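Local coordinates for protein SorB (Sorangium cellulosum, PDB 6B2V) that forms a pyran ring, as the pyran synthase domain of module nine in the trans-acyltransferase polyketide assembly line that makes the antibiotic sorangicin, at residues A[33-36]-A[42-45]; A[62-67]-A[88-93]; A[69-74]-A[114-119]. All coordinates share one frame; numbering follows the deposited sequence.

Contact 1. Residues A[33-36]-A[42-45]; sequences REVA and RAFA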
# COMPACT_ATOMS: atom_id res chain seq x y z
N ARG A 33 -2.90 -2.60 -21.44
CA ARG A 33 -3.80 -2.27 -22.54
C ARG A 33 -5.20 -1.96 -22.03
O ARG A 33 -5.58 -2.34 -20.92
CB ARG A 33 -3.74 -3.36 -23.61
CG ARG A 33 -4.26 -4.71 -23.16
CD ARG A 33 -4.08 -5.76 -24.25
NE ARG A 33 -4.62 -7.06 -23.85
CZ ARG A 33 -3.97 -7.95 -23.10
NH1 ARG A 33 -2.74 -7.67 -22.66
NH2 ARG A 33 -4.54 -9.10 -22.78
N GLU A 34 -5.96 -1.26 -22.86
CA GLU A 34 -7.35 -0.99 -22.57
C GLU A 34 -8.15 -2.12 -23.22
O GLU A 34 -7.85 -2.55 -24.28
CB GLU A 34 -7.83 0.39 -23.01
CG GLU A 34 -9.29 0.62 -22.66
CD GLU A 34 -9.76 2.04 -22.60
OE1 GLU A 34 -9.01 2.94 -22.87
OE2 GLU A 34 -10.89 2.21 -22.26
N VAL A 35 -9.19 -2.55 -22.53
CA VAL A 35 -10.00 -3.63 -22.95
C VAL A 35 -11.46 -3.23 -23.03
O VAL A 35 -11.91 -2.43 -22.29
CB VAL A 35 -9.67 -4.77 -22.00
CG1 VAL A 35 -10.82 -5.38 -21.29
CG2 VAL A 35 -8.71 -5.72 -22.62
N ALA A 36 -12.17 -3.77 -23.99
CA ALA A 36 -13.55 -3.37 -24.20
C ALA A 36 -14.53 -3.77 -23.13
O ALA A 36 -14.47 -4.83 -22.61
CB ALA A 36 -14.02 -3.80 -25.57
N ARG A 42 -14.92 1.31 -18.02
CA ARG A 42 -13.69 1.20 -18.74
C ARG A 42 -12.86 0.16 -18.03
O ARG A 42 -12.86 0.09 -16.86
CB ARG A 42 -13.00 2.54 -18.82
CG ARG A 42 -13.73 3.43 -19.79
CD ARG A 42 -13.01 4.69 -20.13
NE ARG A 42 -11.81 4.51 -20.90
CZ ARG A 42 -11.03 5.51 -21.24
NH1 ARG A 42 -11.36 6.73 -20.89
NH2 ARG A 42 -9.94 5.32 -21.91
N ALA A 43 -12.17 -0.64 -18.80
CA ALA A 43 -11.41 -1.75 -18.30
C ALA A 43 -10.04 -1.78 -18.89
O ALA A 43 -9.84 -1.44 -20.00
CB ALA A 43 -12.16 -3.05 -18.62
N PHE A 44 -9.08 -2.17 -18.07
CA PHE A 44 -7.69 -2.28 -18.45
C PHE A 44 -7.10 -3.59 -18.00
O PHE A 44 -7.57 -4.15 -17.08
CB PHE A 44 -6.85 -1.13 -17.87
CG PHE A 44 -7.32 0.21 -18.30
CD1 PHE A 44 -8.36 0.78 -17.68
CD2 PHE A 44 -6.72 0.86 -19.32
CE1 PHE A 44 -8.84 1.99 -18.07
CE2 PHE A 44 -7.18 2.08 -19.71
CZ PHE A 44 -8.24 2.64 -19.09
N ALA A 45 -6.07 -4.04 -18.69
CA ALA A 45 -5.46 -5.30 -18.40
C ALA A 45 -3.95 -5.32 -18.52
O ALA A 45 -3.39 -4.49 -19.13
CB ALA A 45 -6.07 -6.35 -19.30
O HOH W 1 -12.69 0.11 -21.61
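E34 sends CG anti to its backbone N (chi1 -179°) and stays extended beyond it, while R42 kinks at chi3 (68°), and the two side chains meet in a side-on salt bridge. NE of R42 bonds OE2 of E34 at 2.8 Å and NH2 of R42 bonds OE1 of E34 at 2.7 Å. Both oxygens are met on their syn sides with the two flat groups nearly coplanar, 17° apart, which should limit rotation of either group. On its way there the E34 chain crosses one face of the F44 ring, CG lying over it. A water donates to OE2 of E34 and to the carbonyl O of V35 and accepts from N of A43, linking the two strands three ways. R33 and A45 form a reciprocal hydrogen-bonded pair, with N of A45 to O of R33 at 2.8 Å. N of V35 adds a bond to O of A43, also at 2.8 Å. On the other face of the strands, V35 CG1 packs on A43 CB at 3.8 Å. Strand 33-35 thus forms an antiparallel beta hairpin with strand 41-48, at the outer edge of the predicted N-terminal hotdog fold.

Contact 2. Residues A[62-67]-A[88-93]; sequences FPAVAY and ALWISP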
# COMPACT_ATOMS: atom_id res chain seq x y z
N PHE A 62 1.42 -11.17 -5.55
CA PHE A 62 1.16 -9.81 -5.98
C PHE A 62 0.88 -9.02 -4.73
O PHE A 62 -0.02 -9.31 -4.03
CB PHE A 62 -0.06 -9.83 -6.91
CG PHE A 62 -0.18 -8.66 -7.83
CD1 PHE A 62 -0.72 -7.51 -7.41
CD2 PHE A 62 0.20 -8.75 -9.13
CE1 PHE A 62 -0.89 -6.43 -8.25
CE2 PHE A 62 0.08 -7.67 -9.99
CZ PHE A 62 -0.46 -6.51 -9.54
N PRO A 63 1.64 -7.96 -4.52
CA PRO A 63 1.49 -7.21 -3.29
C PRO A 63 0.20 -6.46 -3.22
O PRO A 63 -0.23 -5.89 -4.18
CB PRO A 63 2.67 -6.23 -3.31
CG PRO A 63 3.60 -6.77 -4.28
CD PRO A 63 2.77 -7.47 -5.30
N ALA A 64 -0.31 -6.35 -2.02
CA ALA A 64 -1.56 -5.64 -1.79
C ALA A 64 -1.48 -4.20 -2.28
O ALA A 64 -2.33 -3.68 -2.92
CB ALA A 64 -1.88 -5.64 -0.30
N VAL A 65 -0.34 -3.61 -2.01
CA VAL A 65 -0.07 -2.26 -2.36
C VAL A 65 -0.03 -2.02 -3.86
O VAL A 65 -0.25 -0.97 -4.31
CB VAL A 65 1.15 -1.73 -1.57
CG1 VAL A 65 2.47 -2.12 -2.17
CG2 VAL A 65 1.01 -0.33 -1.07
N ALA A 66 0.36 -3.04 -4.62
CA ALA A 66 0.42 -2.95 -6.07
C ALA A 66 -0.95 -2.82 -6.70
O ALA A 66 -1.06 -2.29 -7.73
CB ALA A 66 1.21 -4.08 -6.69
N TYR A 67 -1.98 -3.35 -6.05
CA TYR A 67 -3.32 -3.20 -6.57
C TYR A 67 -3.76 -1.76 -6.55
O TYR A 67 -4.51 -1.33 -7.37
CB TYR A 67 -4.32 -4.06 -5.79
CG TYR A 67 -4.12 -5.58 -5.90
CD1 TYR A 67 -4.54 -6.26 -7.01
CD2 TYR A 67 -3.64 -6.30 -4.87
CE1 TYR A 67 -4.38 -7.61 -7.11
CE2 TYR A 67 -3.47 -7.64 -4.96
CZ TYR A 67 -3.84 -8.30 -6.07
OH TYR A 67 -3.70 -9.65 -6.09
N ALA A 88 -10.73 0.41 0.43
CA ALA A 88 -10.04 -0.64 -0.25
C ALA A 88 -10.20 -1.94 0.53
O ALA A 88 -10.25 -1.93 1.71
CB ALA A 88 -8.58 -0.29 -0.41
N LEU A 89 -10.35 -3.01 -0.23
CA LEU A 89 -10.50 -4.34 0.25
C LEU A 89 -9.67 -5.27 -0.56
O LEU A 89 -9.56 -5.12 -1.71
CB LEU A 89 -11.98 -4.78 0.19
CG LEU A 89 -12.36 -6.23 0.46
CD1 LEU A 89 -12.19 -6.52 1.93
CD2 LEU A 89 -13.81 -6.42 0.03
N TRP A 90 -9.06 -6.23 0.10
CA TRP A 90 -8.28 -7.22 -0.58
C TRP A 90 -8.93 -8.59 -0.30
O TRP A 90 -9.18 -8.93 0.80
CB TRP A 90 -6.83 -7.19 -0.14
CG TRP A 90 -6.08 -5.96 -0.61
CD1 TRP A 90 -5.41 -5.82 -1.75
CD2 TRP A 90 -5.96 -4.74 0.08
NE1 TRP A 90 -4.87 -4.57 -1.83
CE2 TRP A 90 -5.22 -3.89 -0.72
CE3 TRP A 90 -6.46 -4.26 1.28
CZ2 TRP A 90 -4.93 -2.62 -0.33
CZ3 TRP A 90 -6.17 -3.04 1.65
CH2 TRP A 90 -5.38 -2.22 0.86
N ILE A 91 -9.17 -9.32 -1.36
CA ILE A 91 -9.86 -10.61 -1.27
C ILE A 91 -8.97 -11.83 -1.50
O ILE A 91 -8.42 -12.32 -0.58
CB ILE A 91 -11.07 -10.59 -2.19
CG1 ILE A 91 -11.92 -9.37 -1.91
CG2 ILE A 91 -11.95 -11.81 -1.96
CD1 ILE A 91 -11.71 -8.20 -2.83
N SER A 92 -8.78 -12.28 -2.71
CA SER A 92 -7.99 -13.47 -2.95
C SER A 92 -6.56 -13.13 -3.31
O SER A 92 -6.36 -12.25 -4.05
CB SER A 92 -8.54 -14.26 -4.13
OG SER A 92 -9.80 -14.73 -3.84
N PRO A 93 -5.62 -13.86 -2.77
CA PRO A 93 -4.23 -13.66 -3.13
C PRO A 93 -3.97 -14.14 -4.55
O PRO A 93 -4.61 -15.04 -5.01
CB PRO A 93 -3.48 -14.55 -2.16
CG PRO A 93 -4.45 -15.07 -1.20
CD PRO A 93 -5.80 -14.91 -1.78
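Near the N-terminal end of helix 64-77, in the predicted N-terminal hotdog, the chain meets the end of strand 82-90, and W90 carries most of the contact from the strand side. The indole NE1 of W90 donates to the carbonyl O of A64 at 2.9 Å. The bond is bent, 138° at the hydrogen, with the donor above the carbonyl plane and the oxygen tilted out of the indole plane. That same oxygen also takes the N-H of Y67, at 3.2 Å between Y67 N and A64 O, and the two donors come from opposite faces of its plane. One carbonyl therefore serves two donors, one in its own segment and one on the strand.

The methyl of A64 lies over a face of the indole in a CH-pi contact, CB standing 3.8 Å from the centroid of the W90 five-membered ring. Y67 comes in at the indole's edge: its CD2 is 3.6 Å from CD1 of W90, with the ring planes inclined at 57°. In a hotdog fold a curved antiparallel sheet wraps round a central helix, and here helix 64-77 is that helix, with W90 gripping its N-terminal end from the sheet. With CG anti to the carbonyl carbon (chi1 -70°), W90 lays its indole against A64 with NE1 at the carbonyl. P233 of strand 232-241, in the predicted C-terminal hotdog, touches both A64 and W90. Beyond the strand, the carbonyl O of S92 is hydrogen-bonded to ND1 of H125, and the Y67 side chain also rests on H125.

Contact 3. Residues A[69-74]-A[114-119]; sequences EMARAA and RAYEVS
A71 points its methyl straight at the flat of the Y116 ring. CB of A71 sits 3.7 Å from the ring centroid of Y116, only 8° off the normal, so it rests over the centre of the face rather than at the rim. The tyrosine reaches this pose in two steps: chi1 of 70°, with CG tucked between backbone N and carbonyl carbon, carries the ring toward the helix, and chi2 of 86° turns its face to A71. One residue back along the helix, M70 runs fully extended, and its thioether crosses V118 at an angle, SD of M70 meeting CG1 of V118 at 4.2 Å. Y116 and V118, alternate residues of strand 113-120, thus face helix 64-77 together; L103 of strand 101-110 touches both M70 and V118. On another side of the helix, R72 grips E69 side-on with NE and NH2, and backbone N-H groups of L204 and L205 also bond to the E69 carboxylate. Across the contact itself no hydrogen bond forms. Apolar packing and CH-pi attraction join helix 64-77 to strand 113-120 here, so this buried contact depends on the fit of methyl to ring face and thioether to valine rather than on directional polar bonds.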
# COMPACT_ATOMS: atom_id res chain seq x y z
N GLU A 69 -1.79 0.83 -6.72
CA GLU A 69 -1.08 1.49 -7.81
C GLU A 69 -1.70 1.16 -9.18
O GLU A 69 -1.79 1.98 -10.02
CB GLU A 69 0.43 1.16 -7.76
CG GLU A 69 1.28 1.65 -8.94
CD GLU A 69 1.49 3.14 -9.00
OE1 GLU A 69 1.20 3.83 -8.07
OE2 GLU A 69 1.98 3.58 -10.02
N MET A 70 -2.11 -0.07 -9.38
CA MET A 70 -2.72 -0.47 -10.62
C MET A 70 -4.04 0.27 -10.86
O MET A 70 -4.27 0.76 -11.92
CB MET A 70 -2.95 -1.99 -10.65
CG MET A 70 -3.51 -2.47 -11.97
SD MET A 70 -3.79 -4.26 -11.87
CE MET A 70 -4.25 -4.62 -13.57
N ALA A 71 -4.86 0.35 -9.83
CA ALA A 71 -6.10 1.05 -9.97
C ALA A 71 -5.89 2.53 -10.28
O ALA A 71 -6.53 3.06 -11.10
CB ALA A 71 -6.91 0.91 -8.72
N ARG A 72 -4.97 3.16 -9.58
CA ARG A 72 -4.65 4.54 -9.83
C ARG A 72 -4.10 4.73 -11.24
O ARG A 72 -4.47 5.64 -11.91
CB ARG A 72 -3.61 5.04 -8.82
CG ARG A 72 -3.19 6.51 -8.95
CD ARG A 72 -1.74 6.71 -8.49
NE ARG A 72 -0.75 6.03 -9.28
CZ ARG A 72 -0.41 6.36 -10.51
NH1 ARG A 72 -0.97 7.39 -11.09
NH2 ARG A 72 0.49 5.69 -11.14
N ALA A 73 -3.19 3.86 -11.65
CA ALA A 73 -2.61 3.96 -12.96
C ALA A 73 -3.68 3.79 -14.04
O ALA A 73 -3.64 4.45 -15.03
CB ALA A 73 -1.51 2.96 -13.12
N ALA A 74 -4.61 2.89 -13.83
CA ALA A 74 -5.68 2.69 -14.80
C ALA A 74 -6.57 3.93 -14.92
O ALA A 74 -6.98 4.28 -15.97
CB ALA A 74 -6.50 1.45 -14.48
N ARG A 114 -14.78 6.75 -9.08
CA ARG A 114 -14.97 5.45 -9.68
C ARG A 114 -14.78 4.32 -8.72
O ARG A 114 -13.96 4.38 -7.88
CB ARG A 114 -13.95 5.16 -10.76
CG ARG A 114 -13.94 6.07 -11.94
CD ARG A 114 -15.07 5.75 -12.89
NE ARG A 114 -15.00 6.59 -14.07
CZ ARG A 114 -15.59 7.77 -14.19
NH1 ARG A 114 -16.35 8.26 -13.26
NH2 ARG A 114 -15.45 8.43 -15.29
N ALA A 115 -15.60 3.32 -8.85
CA ALA A 115 -15.35 2.09 -8.14
C ALA A 115 -14.39 1.26 -9.00
O ALA A 115 -14.42 1.31 -10.17
CB ALA A 115 -16.64 1.33 -7.89
N TYR A 116 -13.53 0.49 -8.37
CA TYR A 116 -12.68 -0.40 -9.10
C TYR A 116 -12.77 -1.83 -8.54
O TYR A 116 -13.05 -2.00 -7.42
CB TYR A 116 -11.18 0.05 -9.06
CG TYR A 116 -10.46 -0.07 -7.75
CD1 TYR A 116 -9.85 -1.23 -7.40
CD2 TYR A 116 -10.35 0.99 -6.91
CE1 TYR A 116 -9.17 -1.35 -6.21
CE2 TYR A 116 -9.69 0.89 -5.73
CZ TYR A 116 -9.09 -0.27 -5.38
OH TYR A 116 -8.46 -0.32 -4.18
N GLU A 117 -12.59 -2.79 -9.41
CA GLU A 117 -12.50 -4.17 -9.03
C GLU A 117 -11.37 -4.78 -9.83
O GLU A 117 -11.36 -4.69 -11.01
CB GLU A 117 -13.77 -4.92 -9.34
CG GLU A 117 -13.76 -6.37 -8.90
CD GLU A 117 -14.96 -7.17 -9.42
OE1 GLU A 117 -14.96 -7.62 -10.55
OE2 GLU A 117 -15.88 -7.27 -8.64
N VAL A 118 -10.41 -5.41 -9.15
CA VAL A 118 -9.35 -6.07 -9.84
C VAL A 118 -9.58 -7.58 -9.77
O VAL A 118 -9.74 -8.11 -8.74
CB VAL A 118 -7.99 -5.80 -9.20
CG1 VAL A 118 -6.92 -6.38 -10.08
CG2 VAL A 118 -7.75 -4.32 -9.07
N SER A 119 -9.63 -8.20 -10.93
CA SER A 119 -9.90 -9.60 -11.05
C SER A 119 -9.10 -10.32 -12.10
O SER A 119 -8.48 -9.77 -12.91
CB SER A 119 -11.36 -9.82 -11.38
OG SER A 119 -11.64 -9.28 -12.60

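Overall arrangement
From the N terminus, contact 1 closes first, a short hairpin complete before either of the others opens. Helix 64-77 then starts contact 2 near its N-terminal end and contact 3 further along. Contact 2 closes at the end of strand 82-90 and contact 3 only at strand 113-120, so the two loops cross instead of nesting. Y67 touches V118 and A88 touches the hydroxyl of Y116, joining contacts 2 and 3, while the F44 ring packs against A74, joining contact 1 to contact 3. Contacts 1 and 2 do not touch, their centres about 19 Å apart. Together the three tie edge hairpin, central helix and curved sheet into the predicted N-terminal hotdog.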